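Local coordinates for protein putative NAD dependent dehydrogenase (Micromonospora echinospora, PDB 6NOR) that binds NAD and probably acts as an oxidoreductase in the biosynthesis of the antibiotic gentamicin, at residues 225-237 and 246-258. Numbering follows the deposited sequence.
Sequences LSAAGDVEDQGVV and IGQCDVSWACPGG
G235 and V251, like V237 and C249, face each other as antiparallel hydrogen-bonded pairs, joining strands 234-237 and 246-252 whose axes approach to 4.8 Å at 177°. Within the first pair V251 N donates to G235 O at 3.0 Å, almost straight, and V251 O accepts from G235 N. One further bond, from W253 N to D233 O at 2.7 Å, carries the ladder just past the strand end, where D233 and Q234 both face R223 of the adjoining strand in a classic beta bulge.

V251 packs against the backbone of G235, which has no side chain of its own on this face of the sheet: with CG1 anti to the carbonyl carbon (chi1 -58°), CG2 falls between the backbone N and the carbonyl carbon and lies 3.6 Å from G235 O. V237 and C249 meet through their CB atoms on this face, which helices 194-197 and 199-209 cover. On the other face D250 forms salt bridges with R171 and R175, and Q248 and D250 exchange hydrogen bonds with D250 and Q248 of the second subunit.

Beyond the strands, W253 brings the edge of its indole to D233, with CE3 3.6 Å from OD1 and the carboxylate turned 69° from the ring. The V231 methyl CG2 approaches CZ3 obliquely, at 3.8 Å, while the indole NE1 bonds to D197. The two carboxylate oxygens of D233 divide their work: OD1 pairs with R185, whereas OD2 accepts from both L225 N and S226 N, fastening the preceding loop. L225 CD1 then reaches A254 CB at 3.6 Å, and A254 N closes an ST turn on S252 OG.

Here is a beta hairpin in the mixed sheet of the GFO/IDH/MocA C-terminal domain, the side chain of W253 about 8 Å from the bound NAD.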
loop_
_atom_site.group_PDB
_atom_site.type_symbol
_atom_site.label_atom_id
_atom_site.label_comp_id
_atom_site.label_asym_id
_atom_site.label_seq_id
_atom_site.Cartn_x
_atom_site.Cartn_y
_atom_site.Cartn_z
ATOM N N LEU A 225 5.348 2.187 30.704
ATOM C CA LEU A 225 6.422 3.018 30.189
ATOM C C LEU A 225 6.432 4.365 30.869
ATOM O O LEU A 225 7.453 4.816 31.369
ATOM C CB LEU A 225 6.257 3.204 28.685
ATOM C CG LEU A 225 6.669 1.992 27.871
ATOM C CD1 LEU A 225 5.873 1.932 26.605
ATOM C CD2 LEU A 225 8.155 2.113 27.574
ATOM N N SER A 226 5.270 5.006 30.873
ATOM C CA SER A 226 5.100 6.330 31.447
ATOM C C SER A 226 5.293 6.343 32.965
ATOM O O SER A 226 4.872 5.425 33.661
ATOM C CB SER A 226 3.713 6.848 31.082
ATOM O OG SER A 226 3.279 7.893 31.937
ATOM N N ALA A 227 5.914 7.397 33.477
ATOM C CA ALA A 227 6.080 7.550 34.923
ATOM C C ALA A 227 4.754 7.925 35.593
ATOM O O ALA A 227 4.431 7.457 36.683
ATOM C CB ALA A 227 7.142 8.592 35.227
ATOM N N ALA A 228 3.991 8.776 34.922
ATOM C CA ALA A 228 2.690 9.185 35.416
ATOM C C ALA A 228 1.746 7.996 35.516
ATOM O O ALA A 228 1.695 7.171 34.617
ATOM C CB ALA A 228 2.106 10.246 34.524
ATOM N N GLY A 229 1.023 7.912 36.629
ATOM C CA GLY A 229 -0.009 6.917 36.819
ATOM C C GLY A 229 0.508 5.586 37.295
ATOM O O GLY A 229 1.699 5.416 37.529
ATOM N N ASP A 230 -0.396 4.627 37.431
ATOM C CA ASP A 230 0.000 3.298 37.884
ATOM C C ASP A 230 -0.566 2.190 36.998
ATOM O O ASP A 230 -0.787 1.081 37.458
ATOM C CB ASP A 230 -0.439 3.079 39.335
ATOM C CG ASP A 230 -1.901 3.414 39.560
ATOM O OD1 ASP A 230 -2.640 3.525 38.564
ATOM O OD2 ASP A 230 -2.320 3.555 40.728
ATOM N N VAL A 231 -0.810 2.490 35.727
ATOM C CA VAL A 231 -1.378 1.493 34.815
ATOM C C VAL A 231 -0.448 1.237 33.647
ATOM O O VAL A 231 0.448 2.025 33.394
ATOM C CB VAL A 231 -2.764 1.916 34.279
ATOM C CG1 VAL A 231 -3.763 1.994 35.405
ATOM C CG2 VAL A 231 -2.676 3.260 33.513
ATOM N N GLU A 232 -0.685 0.142 32.929
ATOM C CA GLU A 232 0.190 -0.284 31.838
ATOM C C GLU A 232 -0.024 0.540 30.565
ATOM O O GLU A 232 -1.129 1.008 30.318
ATOM C CB GLU A 232 -0.019 -1.767 31.548
ATOM C CG GLU A 232 -1.224 -2.096 30.676
ATOM C CD GLU A 232 -2.565 -1.978 31.397
ATOM O OE1 GLU A 232 -2.603 -1.759 32.624
ATOM O OE2 GLU A 232 -3.598 -2.102 30.725
ATOM N N ASP A 233 1.040 0.699 29.773
ATOM C CA ASP A 233 1.014 1.417 28.483
ATOM C C ASP A 233 0.939 0.479 27.293
ATOM O O ASP A 233 0.588 0.872 26.182
ATOM C CB ASP A 233 2.267 2.273 28.297
ATOM C CG ASP A 233 2.263 3.520 29.146
ATOM O OD1 ASP A 233 1.515 4.464 28.821
ATOM O OD2 ASP A 233 3.039 3.575 30.118
ATOM N N GLN A 234 1.349 -0.755 27.505
ATOM C CA GLN A 234 1.309 -1.724 26.432
ATOM C C GLN A 234 0.970 -3.079 26.974
ATOM O O GLN A 234 1.271 -3.403 28.114
ATOM C CB GLN A 234 2.633 -1.784 25.670
ATOM C CG GLN A 234 3.831 -2.020 26.507
ATOM C CD GLN A 234 5.094 -2.263 25.678
ATOM O OE1 GLN A 234 6.200 -2.212 26.201
ATOM N NE2 GLN A 234 4.924 -2.540 24.391
ATOM N N GLY A 235 0.325 -3.867 26.133
ATOM C CA GLY A 235 -0.029 -5.213 26.491
ATOM C C GLY A 235 -0.208 -6.076 25.269
ATOM O O GLY A 235 -0.577 -5.601 24.187
ATOM N N VAL A 236 0.072 -7.357 25.454
ATOM C CA VAL A 236 -0.193 -8.350 24.444
ATOM C C VAL A 236 -0.920 -9.498 25.125
ATOM O O VAL A 236 -0.496 -9.996 26.145
ATOM C CB VAL A 236 1.094 -8.851 23.767
ATOM C CG1 VAL A 236 0.750 -9.748 22.597
ATOM C CG2 VAL A 236 1.927 -7.690 23.287
ATOM N N VAL A 237 -2.039 -9.886 24.557
ATOM C CA VAL A 237 -2.804 -11.007 25.044
ATOM C C VAL A 237 -2.787 -12.136 24.025
ATOM O O VAL A 237 -3.120 -11.935 22.870
ATOM C CB VAL A 237 -4.263 -10.611 25.311
ATOM C CG1 VAL A 237 -5.040 -11.772 25.945
ATOM C CG2 VAL A 237 -4.328 -9.363 26.181
ATOM N N ILE A 246 -5.845 -19.501 17.744
ATOM C CA ILE A 246 -5.136 -18.550 18.583
ATOM C C ILE A 246 -5.461 -17.113 18.183
ATOM O O ILE A 246 -5.406 -16.749 17.010
ATOM C CB ILE A 246 -3.638 -18.755 18.505
ATOM C CG1 ILE A 246 -3.286 -20.177 18.919
ATOM C CG2 ILE A 246 -2.920 -17.735 19.354
ATOM C CD1 ILE A 246 -1.862 -20.576 18.596
ATOM N N GLY A 247 -5.831 -16.322 19.177
ATOM C CA GLY A 247 -6.040 -14.908 19.016
ATOM C C GLY A 247 -4.894 -14.125 19.616
ATOM O O GLY A 247 -4.276 -14.540 20.592
ATOM N N GLN A 248 -4.591 -12.992 18.999
ATOM C CA GLN A 248 -3.635 -12.055 19.557
ATOM C C GLN A 248 -4.267 -10.666 19.642
ATOM O O GLN A 248 -4.900 -10.208 18.699
ATOM C CB GLN A 248 -2.372 -11.978 18.710
ATOM C CG GLN A 248 -1.762 -13.287 18.326
ATOM C CD GLN A 248 -0.710 -13.124 17.242
ATOM O OE1 GLN A 248 0.061 -12.168 17.250
ATOM N NE2 GLN A 248 -0.691 -14.048 16.295
ATOM N N CYS A 249 -4.088 -10.002 20.771
ATOM C CA CYS A 249 -4.448 -8.597 20.887
ATOM C C CYS A 249 -3.209 -7.825 21.274
ATOM O O CYS A 249 -2.621 -8.060 22.323
ATOM C CB CYS A 249 -5.550 -8.399 21.914
ATOM S SG CYS A 249 -6.989 -9.376 21.507
ATOM N N ASP A 250 -2.798 -6.933 20.388
ATOM C CA ASP A 250 -1.613 -6.111 20.572
ATOM C C ASP A 250 -2.105 -4.681 20.775
ATOM O O ASP A 250 -2.670 -4.100 19.868
ATOM C CB ASP A 250 -0.705 -6.250 19.343
ATOM C CG ASP A 250 0.608 -5.485 19.453
ATOM O OD1 ASP A 250 0.693 -4.476 20.187
ATOM O OD2 ASP A 250 1.562 -5.882 18.748
ATOM N N VAL A 251 -1.937 -4.127 21.968
ATOM C CA VAL A 251 -2.386 -2.761 22.212
ATOM C C VAL A 251 -1.292 -1.910 22.829
ATOM O O VAL A 251 -0.434 -2.400 23.532
ATOM C CB VAL A 251 -3.629 -2.721 23.120
ATOM C CG1 VAL A 251 -4.787 -3.528 22.496
ATOM C CG2 VAL A 251 -3.295 -3.192 24.539
ATOM N N SER A 252 -1.319 -0.619 22.553
ATOM C CA SER A 252 -0.271 0.261 23.017
ATOM C C SER A 252 -0.738 1.694 23.072
ATOM O O SER A 252 -1.464 2.141 22.194
ATOM C CB SER A 252 0.955 0.164 22.108
ATOM O OG SER A 252 1.949 1.076 22.519
ATOM N N TRP A 253 -0.297 2.393 24.113
ATOM C CA TRP A 253 -0.479 3.829 24.281
ATOM C C TRP A 253 0.778 4.605 23.911
ATOM O O TRP A 253 0.808 5.812 24.014
ATOM C CB TRP A 253 -0.823 4.165 25.721
ATOM C CG TRP A 253 -2.249 4.016 26.139
ATOM C CD1 TRP A 253 -3.343 3.774 25.350
ATOM C CD2 TRP A 253 -2.727 4.098 27.469
ATOM N NE1 TRP A 253 -4.474 3.719 26.113
ATOM C CE2 TRP A 253 -4.124 3.912 27.424
ATOM C CE3 TRP A 253 -2.114 4.331 28.702
ATOM C CZ2 TRP A 253 -4.916 3.951 28.570
ATOM C CZ3 TRP A 253 -2.902 4.358 29.840
ATOM C CH2 TRP A 253 -4.284 4.174 29.765
ATOM N N ALA A 254 1.830 3.910 23.501
ATOM C CA ALA A 254 3.102 4.590 23.315
ATOM C C ALA A 254 3.539 4.562 21.865
ATOM O O ALA A 254 4.732 4.631 21.566
ATOM C CB ALA A 254 4.160 3.970 24.199
ATOM N N CYS A 255 2.567 4.475 20.964
ATOM C CA CYS A 255 2.863 4.412 19.542
ATOM C C CYS A 255 2.643 5.758 18.834
ATOM O O CYS A 255 1.538 6.286 18.814
ATOM C CB CYS A 255 2.000 3.334 18.897
ATOM S SG CYS A 255 2.377 3.014 17.159
ATOM N N PRO A 256 3.699 6.309 18.226
ATOM C CA PRO A 256 3.639 7.614 17.548
ATOM C C PRO A 256 3.083 7.528 16.117
ATOM O O PRO A 256 2.940 6.441 15.563
ATOM C CB PRO A 256 5.114 8.041 17.522
ATOM C CG PRO A 256 5.840 6.753 17.359
ATOM C CD PRO A 256 5.006 5.661 18.035
ATOM N N GLY A 257 2.763 8.669 15.526
ATOM C CA GLY A 257 2.495 8.719 14.098
ATOM C C GLY A 257 1.048 8.627 13.672
ATOM O O GLY A 257 0.737 8.756 12.484
ATOM N N GLY A 258 0.158 8.415 14.635
ATOM C CA GLY A 258 -1.261 8.272 14.353
ATOM C C GLY A 258 -1.824 6.926 14.776
ATOM O O GLY A 258 -1.146 5.907 14.751
#